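ESX secretion system protein EccC (Thermomonospora curvata, PDB 4NH0) forms part of the ESX type VII secretion system, which exports EsxA and EsxB, and has weak intrinsic ATPase activity. Local coordinates at residues E425-L430 against Q459-G464; V340-K345 against I421-F426; M303-L308 against H472-I477. All blocks are in the same frame, centred on the assembly; numbering follows the deposited sequence.

Contact 1 (E425-L430 against Q459-G464); sequences EFSELL and QRLEEG
Glu425, the probable catalytic residue of the first FtsK ATPase domain, brings its carboxylate against the backbone N and CB of Gln459, while Phe426 and Ser427 beside it engage Leu461 and Arg460. Two hydrogen bonds, both weak, make up the polar part. In the first, the backbone N of Gln459 donates to Glu425 OE1 over 3.2 Å, bent to 126° at the hydrogen. The Glu425 chain, kinked at CG (chi2 -58°), swings its carboxylate across to that amide, and OE1 also comes up to Gln459 CB. The Gln459 side chain itself runs on past, extended through CG, and the end of its amide nearer Glu425 OE1 is its own OE1, not NE2. Gln459 also reaches Thr313 of the predicted ATP-binding loop, and Lys317 forms a long, weak ion pair with Glu425 OE1. In the second bond Ser427 OG donates to Arg460 O at 3.1 Å. Ser458 OG is a second hydroxyl partner of that carbonyl. The apolar part is a methyl-to-ring contact: Leu461 turns CD1 obliquely onto the far end of the Phe426 ring, 3.5 Å from CZ and 4.1 Å from both CE1 and CE2. The same CD1 also touches Ser427 CB, at 4.1 Å, roughly at right angles to its approach to the ring. Phe426 reaches it with CG lodged between backbone N and carbonyl carbon (chi1 77°).

Residues 459-464 follow strand 452-458, and helix 427-430 follows strand 418-424, so the contact joins the ends of two neighbouring strands of the sheet. Phe426 also packs on Leu456 of strand 452-458 and, with Leu461, on Leu308 of strand 306-310.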
loop_
_atom_site.group_PDB
_atom_site.type_symbol
_atom_site.label_atom_id
_atom_site.label_comp_id
_atom_site.label_asym_id
_atom_site.label_seq_id
_atom_site.Cartn_x
_atom_site.Cartn_y
_atom_site.Cartn_z
ATOM N N GLU A 425 24.684 -13.702 -29.379
ATOM C CA GLU A 425 23.870 -14.877 -29.071
ATOM C C GLU A 425 22.386 -14.654 -29.343
ATOM O O GLU A 425 21.537 -15.045 -28.544
ATOM C CB GLU A 425 24.067 -15.295 -27.612
ATOM C CG GLU A 425 25.476 -15.745 -27.286
ATOM C CD GLU A 425 25.925 -16.906 -28.146
ATOM O OE1 GLU A 425 27.147 -17.049 -28.355
ATOM O OE2 GLU A 425 25.058 -17.675 -28.613
ATOM N N PHE A 426 22.078 -14.031 -30.475
ATOM C CA PHE A 426 20.693 -13.763 -30.838
ATOM C C PHE A 426 19.968 -15.050 -31.211
ATOM O O PHE A 426 18.738 -15.104 -31.202
ATOM C CB PHE A 426 20.622 -12.768 -31.995
ATOM C CG PHE A 426 20.931 -13.371 -33.333
ATOM C CD1 PHE A 426 22.237 -13.646 -33.700
ATOM C CD2 PHE A 426 19.915 -13.655 -34.230
ATOM C CE1 PHE A 426 22.522 -14.199 -34.931
ATOM C CE2 PHE A 426 20.194 -14.207 -35.462
ATOM C CZ PHE A 426 21.499 -14.478 -35.813
ATOM N N SER A 427 20.737 -16.082 -31.542
ATOM C CA SER A 427 20.170 -17.370 -31.924
ATOM C C SER A 427 19.456 -18.033 -30.754
ATOM O O SER A 427 18.301 -18.439 -30.872
ATOM C CB SER A 427 21.259 -18.295 -32.464
ATOM O OG SER A 427 20.733 -19.569 -32.791
ATOM N N GLU A 428 20.146 -18.140 -29.623
ATOM C CA GLU A 428 19.556 -18.745 -28.437
ATOM C C GLU A 428 18.688 -17.741 -27.685
ATOM O O GLU A 428 18.112 -18.059 -26.646
ATOM C CB GLU A 428 20.641 -19.310 -27.518
ATOM C CG GLU A 428 20.638 -20.831 -27.446
ATOM C CD GLU A 428 21.713 -21.379 -26.530
ATOM O OE1 GLU A 428 22.586 -20.599 -26.099
ATOM O OE2 GLU A 428 21.683 -22.595 -26.241
ATOM N N LEU A 429 18.601 -16.528 -28.218
ATOM C CA LEU A 429 17.677 -15.531 -27.696
ATOM C C LEU A 429 16.312 -15.745 -28.338
ATOM O O LEU A 429 15.286 -15.730 -27.659
ATOM C CB LEU A 429 18.193 -14.114 -27.965
ATOM C CG LEU A 429 17.425 -12.928 -27.370
ATOM C CD1 LEU A 429 18.377 -11.783 -27.076
ATOM C CD2 LEU A 429 16.316 -12.451 -28.297
ATOM N N LEU A 430 16.312 -15.949 -29.652
ATOM C CA LEU A 430 15.078 -16.178 -30.394
ATOM C C LEU A 430 14.457 -17.523 -30.038
ATOM O O LEU A 430 13.241 -17.691 -30.108
ATOM C CB LEU A 430 15.335 -16.101 -31.900
ATOM C CG LEU A 430 15.638 -14.713 -32.465
ATOM C CD1 LEU A 430 15.873 -14.783 -33.965
ATOM C CD2 LEU A 430 14.509 -13.751 -32.143
ATOM N N GLN A 459 27.070 -17.747 -31.493
ATOM C CA GLN A 459 28.019 -18.849 -31.467
ATOM C C GLN A 459 27.663 -19.874 -32.534
ATOM O O GLN A 459 28.536 -20.396 -33.225
ATOM C CB GLN A 459 28.036 -19.503 -30.086
ATOM C CG GLN A 459 28.985 -20.674 -29.951
ATOM C CD GLN A 459 28.986 -21.250 -28.551
ATOM O OE1 GLN A 459 29.206 -20.533 -27.574
ATOM N NE2 GLN A 459 28.735 -22.549 -28.444
ATOM N N ARG A 460 26.370 -20.148 -32.667
ATOM C CA ARG A 460 25.886 -21.100 -33.658
ATOM C C ARG A 460 24.502 -20.710 -34.173
ATOM O O ARG A 460 23.708 -20.105 -33.454
ATOM C CB ARG A 460 25.855 -22.514 -33.073
ATOM C CG ARG A 460 25.363 -23.558 -34.053
ATOM C CD ARG A 460 25.546 -24.970 -33.555
ATOM N NE ARG A 460 26.534 -25.066 -32.489
ATOM C CZ ARG A 460 26.781 -26.184 -31.816
ATOM N NH1 ARG A 460 26.117 -27.292 -32.115
ATOM N NH2 ARG A 460 27.695 -26.199 -30.855
ATOM N N LEU A 461 24.220 -21.070 -35.423
ATOM C CA LEU A 461 22.988 -20.672 -36.091
ATOM C C LEU A 461 22.266 -21.846 -36.754
ATOM O O LEU A 461 22.891 -22.827 -37.154
ATOM C CB LEU A 461 23.302 -19.606 -37.141
ATOM C CG LEU A 461 22.154 -18.743 -37.655
ATOM C CD1 LEU A 461 21.645 -17.849 -36.545
ATOM C CD2 LEU A 461 22.605 -17.919 -38.850
ATOM N N GLU A 462 20.943 -21.742 -36.850
ATOM C CA GLU A 462 20.148 -22.637 -37.686
ATOM C C GLU A 462 19.291 -21.792 -38.636
ATOM O O GLU A 462 18.861 -20.693 -38.284
ATOM C CB GLU A 462 19.276 -23.569 -36.845
ATOM C CG GLU A 462 19.809 -23.853 -35.449
ATOM C CD GLU A 462 19.370 -25.209 -34.932
ATOM O OE1 GLU A 462 18.482 -25.817 -35.561
ATOM O OE2 GLU A 462 19.911 -25.665 -33.902
ATOM N N GLU A 463 19.049 -22.318 -39.835
ATOM C CA GLU A 463 18.515 -21.538 -40.959
ATOM C C GLU A 463 17.172 -20.864 -40.693
ATOM O O GLU A 463 16.882 -19.798 -41.259
ATOM C CB GLU A 463 18.418 -22.433 -42.207
ATOM C CG GLU A 463 17.456 -23.616 -42.103
ATOM C CD GLU A 463 17.444 -24.462 -43.370
ATOM O OE1 GLU A 463 17.781 -23.920 -44.443
ATOM O OE2 GLU A 463 17.113 -25.668 -43.295
ATOM N N GLY A 464 16.375 -21.466 -39.816
ATOM C CA GLY A 464 15.063 -20.935 -39.513
ATOM C C GLY A 464 15.090 -19.588 -38.816
ATOM O O GLY A 464 14.146 -18.806 -38.931
#

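Contact 2 (V340-K345 against I421-F426); sequences VLVDFK and IVLDEF
The Walker B strand of the first FtsK domain, 418-424, lies here beside strand 337-343, with Val342 of one set against Leu423 of the other. The two run parallel, 6° between their directions, and four backbone bonds join them. Val342 is bonded through both its N and its O to residues flanking Leu423: its N donates to Val422 O at 2.7 Å, and its O accepts from Asp424 N, also at 2.7 Å in a nearly straight bond of 173°. Val422 N to Val340 O and Phe344 N to Asp424 O extend the pairing in either direction.

On the face carrying Val340, Val342, Ile421 and Leu423, Val342 CG1 meets Leu423 CG at 3.8 Å. On the other face, Leu341 CD2 lies alongside Val422 CG2 at 3.9 Å. Farther along that second face Asp343 and Asp424 point the same way, their carboxylate planes only 14° apart and their OD2 atoms 4.0 Å from each other. Asp343 OD1 accepts from Lys345 N, closing an Asx turn; this donor approaches from above the carboxylate plane. Past the strand ends, Phe344 CB packs on Glu425 CB at 3.9 Å, and Lys345 CG approaches Glu425 CG.

Lys317 of the predicted P-loop forms a salt bridge with Asp424 OD2, as expected where Walker A and Walker B meet. Its positive charge probably offsets the repulsion between the two neighbouring carboxylates, while the paired backbones fix the strand end from which Glu425, the probable catalytic residue, projects.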
loop_
_atom_site.group_PDB
_atom_site.type_symbol
_atom_site.label_atom_id
_atom_site.label_comp_id
_atom_site.label_asym_id
_atom_site.label_seq_id
_atom_site.Cartn_x
_atom_site.Cartn_y
_atom_site.Cartn_z
ATOM N N VAL A 340 24.945 0.297 -28.498
ATOM C CA VAL A 340 24.126 -0.489 -27.585
ATOM C C VAL A 340 24.645 -1.919 -27.612
ATOM O O VAL A 340 24.346 -2.683 -28.528
ATOM C CB VAL A 340 22.635 -0.461 -27.958
ATOM C CG1 VAL A 340 21.842 -1.361 -27.024
ATOM C CG2 VAL A 340 22.104 0.958 -27.900
ATOM N N LEU A 341 25.442 -2.268 -26.610
ATOM C CA LEU A 341 26.108 -3.561 -26.579
ATOM C C LEU A 341 25.296 -4.580 -25.790
ATOM O O LEU A 341 25.092 -4.430 -24.587
ATOM C CB LEU A 341 27.508 -3.410 -25.986
ATOM C CG LEU A 341 28.319 -2.291 -26.643
ATOM C CD1 LEU A 341 29.672 -2.121 -25.974
ATOM C CD2 LEU A 341 28.481 -2.554 -28.131
ATOM N N VAL A 342 24.832 -5.616 -26.481
ATOM C CA VAL A 342 23.944 -6.601 -25.878
ATOM C C VAL A 342 24.485 -8.023 -25.998
ATOM O O VAL A 342 24.872 -8.460 -27.080
ATOM C CB VAL A 342 22.545 -6.550 -26.521
ATOM C CG1 VAL A 342 21.622 -7.567 -25.873
ATOM C CG2 VAL A 342 21.961 -5.152 -26.414
ATOM N N ASP A 343 24.511 -8.735 -24.877
ATOM C CA ASP A 343 24.865 -10.149 -24.869
ATOM C C ASP A 343 23.780 -10.934 -24.142
ATOM O O ASP A 343 23.484 -10.663 -22.981
ATOM C CB ASP A 343 26.226 -10.370 -24.206
ATOM C CG ASP A 343 26.828 -11.722 -24.545
ATOM O OD1 ASP A 343 26.079 -12.625 -24.970
ATOM O OD2 ASP A 343 28.057 -11.882 -24.385
ATOM N N PHE A 344 23.186 -11.903 -24.832
ATOM C CA PHE A 344 22.095 -12.686 -24.263
ATOM C C PHE A 344 22.560 -13.531 -23.083
ATOM O O PHE A 344 21.874 -13.621 -22.066
ATOM C CB PHE A 344 21.466 -13.582 -25.329
ATOM C CG PHE A 344 20.391 -14.485 -24.800
ATOM C CD1 PHE A 344 19.167 -13.971 -24.410
ATOM C CD2 PHE A 344 20.603 -15.849 -24.695
ATOM C CE1 PHE A 344 18.176 -14.798 -23.922
ATOM C CE2 PHE A 344 19.614 -16.681 -24.208
ATOM C CZ PHE A 344 18.400 -16.154 -23.821
ATOM N N LYS A 345 23.728 -14.148 -23.226
ATOM C CA LYS A 345 24.299 -14.950 -22.152
ATOM C C LYS A 345 25.374 -14.156 -21.413
ATOM O O LYS A 345 25.818 -13.111 -21.885
ATOM C CB LYS A 345 24.871 -16.260 -22.703
ATOM C CG LYS A 345 23.938 -16.967 -23.679
ATOM C CD LYS A 345 24.411 -18.376 -24.001
ATOM C CE LYS A 345 24.728 -19.158 -22.735
ATOM N NZ LYS A 345 24.995 -20.595 -23.021
ATOM N N ILE A 421 23.938 -1.271 -32.924
ATOM C CA ILE A 421 23.459 -2.262 -31.972
ATOM C C ILE A 421 24.138 -3.608 -32.184
ATOM O O ILE A 421 24.013 -4.218 -33.245
ATOM C CB ILE A 421 21.938 -2.444 -32.071
ATOM C CG1 ILE A 421 21.233 -1.097 -31.912
ATOM C CG2 ILE A 421 21.453 -3.427 -31.020
ATOM C CD1 ILE A 421 19.731 -1.180 -32.035
ATOM N N VAL A 422 24.858 -4.064 -31.166
ATOM C CA VAL A 422 25.554 -5.341 -31.228
ATOM C C VAL A 422 24.903 -6.353 -30.293
ATOM O O VAL A 422 25.098 -6.302 -29.080
ATOM C CB VAL A 422 27.039 -5.188 -30.861
ATOM C CG1 VAL A 422 27.779 -6.490 -31.097
ATOM C CG2 VAL A 422 27.666 -4.065 -31.667
ATOM N N LEU A 423 24.127 -7.269 -30.863
ATOM C CA LEU A 423 23.440 -8.279 -30.069
ATOM C C LEU A 423 24.105 -9.639 -30.249
ATOM O O LEU A 423 24.007 -10.252 -31.311
ATOM C CB LEU A 423 21.959 -8.349 -30.458
ATOM C CG LEU A 423 20.957 -8.867 -29.422
ATOM C CD1 LEU A 423 19.544 -8.496 -29.833
ATOM C CD2 LEU A 423 21.063 -10.370 -29.221
ATOM N N ASP A 424 24.779 -10.105 -29.204
ATOM C CA ASP A 424 25.440 -11.403 -29.239
ATOM C C ASP A 424 24.471 -12.508 -28.832
ATOM O O ASP A 424 23.553 -12.274 -28.046
ATOM C CB ASP A 424 26.666 -11.407 -28.323
ATOM C CG ASP A 424 27.665 -12.490 -28.687
ATOM O OD1 ASP A 424 27.284 -13.447 -29.392
ATOM O OD2 ASP A 424 28.836 -12.384 -28.265
ATOM N N GLU A 425 24.684 -13.702 -29.379
ATOM C CA GLU A 425 23.870 -14.877 -29.071
ATOM C C GLU A 425 22.386 -14.654 -29.343
ATOM O O GLU A 425 21.537 -15.045 -28.544
ATOM C CB GLU A 425 24.067 -15.295 -27.612
ATOM C CG GLU A 425 25.476 -15.745 -27.286
ATOM C CD GLU A 425 25.925 -16.906 -28.146
ATOM O OE1 GLU A 425 27.147 -17.049 -28.355
ATOM O OE2 GLU A 425 25.058 -17.675 -28.613
ATOM N N PHE A 426 22.078 -14.031 -30.475
ATOM C CA PHE A 426 20.693 -13.763 -30.838
ATOM C C PHE A 426 19.968 -15.050 -31.211
ATOM O O PHE A 426 18.738 -15.104 -31.202
ATOM C CB PHE A 426 20.622 -12.768 -31.995
ATOM C CG PHE A 426 20.931 -13.371 -33.333
ATOM C CD1 PHE A 426 22.237 -13.646 -33.700
ATOM C CD2 PHE A 426 19.915 -13.655 -34.230
ATOM C CE1 PHE A 426 22.522 -14.199 -34.931
ATOM C CE2 PHE A 426 20.194 -14.207 -35.462
ATOM C CZ PHE A 426 21.499 -14.478 -35.813
#

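Contact 3 (M303-L308 against H472-I477); sequences MGPHGL and HLSYRI
Leu308 and Tyr475 each bury more surface than any other residue where strand 306-310 runs beside strand 473-479. Leu308 is held by its backbone at both ends: its N donates to Tyr475 O at 3.1 Å, and its O accepts from Ile477 N at 2.8 Å in a bond of 164°, so it brackets Arg476 in parallel fashion. Its side chain leaves the strand pair on the same face as that of Arg476 and meets Leu473, whose CD1 methyl sits 3.7 Å from both Leu308 CB and CD1. The other Leu473 methyl, CD2, turns back toward the Gly307 carbonyl.

Tyr475 works from the opposite face. Having CG between its backbone N and carbonyl carbon (chi1 64°) folds the ring back over the neighbouring strand, where it lies flat on Gly307. The CA of this glycine stands over the middle of the ring, 3.4 Å from the centroid and 12° off the normal, a CH-pi contact made directly with the main chain. Met303 O comes up to the ring edge in its plane, nearest CD1, and Met303 CB packs against Tyr475 CB at 4.0 Å.

His306 marks the start of the pairing. Its O accepts from Ser474 N at 2.9 Å, with the donor above the carbonyl plane, while His472 O lies at the edge of the His306 ring, in its plane. ND1 of the His306 ring is hydrogen-bonded to the backbone N of Leu454 in strand 452-458, which flanks strand 306-310 on its other side.

With 306-310 between 473-479 and 452-458, and leading straight into the predicted ATP-binding loop 311-318, the arrangement is that of the central P-loop strand in a RecA-like ATPase core.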
loop_
_atom_site.group_PDB
_atom_site.type_symbol
_atom_site.label_atom_id
_atom_site.label_comp_id
_atom_site.label_asym_id
_atom_site.label_seq_id
_atom_site.Cartn_x
_atom_site.Cartn_y
_atom_site.Cartn_z
ATOM N N MET A 303 28.174 -2.524 -48.386
ATOM C CA MET A 303 27.961 -3.534 -47.348
ATOM C C MET A 303 26.733 -3.277 -46.473
ATOM O O MET A 303 26.597 -3.867 -45.406
ATOM C CB MET A 303 29.214 -3.660 -46.477
ATOM C CG MET A 303 30.347 -4.413 -47.157
ATOM S SD MET A 303 31.863 -4.484 -46.187
ATOM C CE MET A 303 32.731 -3.051 -46.815
ATOM N N GLY A 304 25.844 -2.403 -46.937
ATOM C CA GLY A 304 24.560 -2.178 -46.292
ATOM C C GLY A 304 24.587 -1.721 -44.845
ATOM O O GLY A 304 25.651 -1.604 -44.238
ATOM N N PRO A 305 23.401 -1.455 -44.281
ATOM C CA PRO A 305 23.259 -0.974 -42.903
ATOM C C PRO A 305 23.521 -2.055 -41.859
ATOM O O PRO A 305 24.207 -1.799 -40.872
ATOM C CB PRO A 305 21.795 -0.515 -42.839
ATOM C CG PRO A 305 21.345 -0.411 -44.265
ATOM C CD PRO A 305 22.114 -1.459 -44.992
ATOM N N HIS A 306 22.981 -3.249 -42.079
ATOM C CA HIS A 306 23.026 -4.300 -41.070
ATOM C C HIS A 306 23.813 -5.519 -41.536
ATOM O O HIS A 306 23.994 -5.732 -42.734
ATOM C CB HIS A 306 21.607 -4.712 -40.688
ATOM C CG HIS A 306 20.640 -3.569 -40.662
ATOM N ND1 HIS A 306 20.546 -2.697 -39.600
ATOM C CD2 HIS A 306 19.732 -3.151 -41.574
ATOM C CE1 HIS A 306 19.619 -1.792 -39.857
ATOM N NE2 HIS A 306 19.109 -2.045 -41.048
ATOM N N GLY A 307 24.274 -6.320 -40.580
ATOM C CA GLY A 307 25.063 -7.496 -40.892
ATOM C C GLY A 307 24.998 -8.590 -39.845
ATOM O O GLY A 307 24.418 -8.408 -38.775
ATOM N N LEU A 308 25.606 -9.730 -40.158
ATOM C CA LEU A 308 25.558 -10.898 -39.287
ATOM C C LEU A 308 26.937 -11.527 -39.113
ATOM O O LEU A 308 27.728 -11.579 -40.053
ATOM C CB LEU A 308 24.570 -11.927 -39.847
ATOM C CG LEU A 308 24.574 -13.342 -39.270
ATOM C CD1 LEU A 308 23.157 -13.819 -39.021
ATOM C CD2 LEU A 308 25.289 -14.292 -40.215
ATOM N N HIS A 472 17.675 -8.345 -45.100
ATOM C CA HIS A 472 18.143 -7.094 -44.515
ATOM C C HIS A 472 19.594 -7.167 -44.050
ATOM O O HIS A 472 20.251 -6.139 -43.879
ATOM C CB HIS A 472 17.243 -6.696 -43.344
ATOM C CG HIS A 472 15.789 -6.630 -43.697
ATOM N ND1 HIS A 472 14.955 -7.723 -43.618
ATOM C CD2 HIS A 472 15.025 -5.604 -44.140
ATOM C CE1 HIS A 472 13.738 -7.373 -43.992
ATOM N NE2 HIS A 472 13.753 -6.093 -44.313
ATOM N N LEU A 473 20.092 -8.379 -43.842
ATOM C CA LEU A 473 21.478 -8.566 -43.431
ATOM C C LEU A 473 22.400 -8.526 -44.643
ATOM O O LEU A 473 22.554 -9.517 -45.350
ATOM C CB LEU A 473 21.638 -9.884 -42.675
ATOM C CG LEU A 473 20.944 -9.909 -41.312
ATOM C CD1 LEU A 473 21.060 -11.273 -40.660
ATOM C CD2 LEU A 473 21.519 -8.831 -40.410
ATOM N N SER A 474 23.009 -7.369 -44.875
ATOM C CA SER A 474 23.844 -7.170 -46.052
ATOM C C SER A 474 25.167 -7.917 -45.951
ATOM O O SER A 474 25.380 -8.909 -46.648
ATOM C CB SER A 474 24.101 -5.681 -46.271
ATOM O OG SER A 474 22.891 -4.946 -46.221
ATOM N N TYR A 475 26.059 -7.440 -45.089
ATOM C CA TYR A 475 27.363 -8.073 -44.934
ATOM C C TYR A 475 27.287 -9.251 -43.975
ATOM O O TYR A 475 26.476 -9.261 -43.051
ATOM C CB TYR A 475 28.410 -7.062 -44.454
ATOM C CG TYR A 475 28.166 -6.476 -43.078
ATOM C CD1 TYR A 475 27.344 -5.371 -42.908
ATOM C CD2 TYR A 475 28.779 -7.012 -41.953
ATOM C CE1 TYR A 475 27.129 -4.824 -41.660
ATOM C CE2 TYR A 475 28.567 -6.471 -40.698
ATOM C CZ TYR A 475 27.740 -5.378 -40.559
ATOM O OH TYR A 475 27.523 -4.835 -39.315
ATOM N N ARG A 476 28.128 -10.252 -44.208
ATOM C CA ARG A 476 28.141 -11.446 -43.375
ATOM C C ARG A 476 29.569 -11.860 -43.048
ATOM O O ARG A 476 30.367 -12.128 -43.944
ATOM C CB ARG A 476 27.397 -12.590 -44.071
ATOM C CG ARG A 476 25.902 -12.356 -44.226
ATOM C CD ARG A 476 25.211 -13.540 -44.877
ATOM N NE ARG A 476 23.788 -13.305 -45.096
ATOM C CZ ARG A 476 22.979 -14.131 -45.750
ATOM N NH1 ARG A 476 23.446 -15.266 -46.256
ATOM N NH2 ARG A 476 21.698 -13.824 -45.897
ATOM N N ILE A 477 29.888 -11.898 -41.759
ATOM C CA ILE A 477 31.213 -12.307 -41.315
ATOM C C ILE A 477 31.171 -13.722 -40.760
ATOM O O ILE A 477 30.558 -13.976 -39.724
ATOM C CB ILE A 477 31.774 -11.360 -40.241
ATOM C CG1 ILE A 477 31.904 -9.943 -40.796
ATOM C CG2 ILE A 477 33.121 -11.857 -39.746
ATOM C CD1 ILE A 477 32.570 -8.975 -39.850
#

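In the fold
All three contacts lie in the first FtsK domain. Contacts 2 and 3 join parallel strands of one sheet, on either side of strand 452-458; contact 1 links the turn and short helix after one strand to the loop after its neighbour. Contact 2 is the most buried, held by regular backbone bonds, with acidic residues gathered at its end. Contact 3 is partly buried, with strands splayed at 44° and a tyrosine ring on bare backbone. Contact 1 buries the least surface and depends on weak polar bonds. It shares Glu425 and Phe426 with contact 2, and the Phe426 ring touches Leu308 of contact 3, so this ring joins contacts 1 and 3 but takes no part in contact 2.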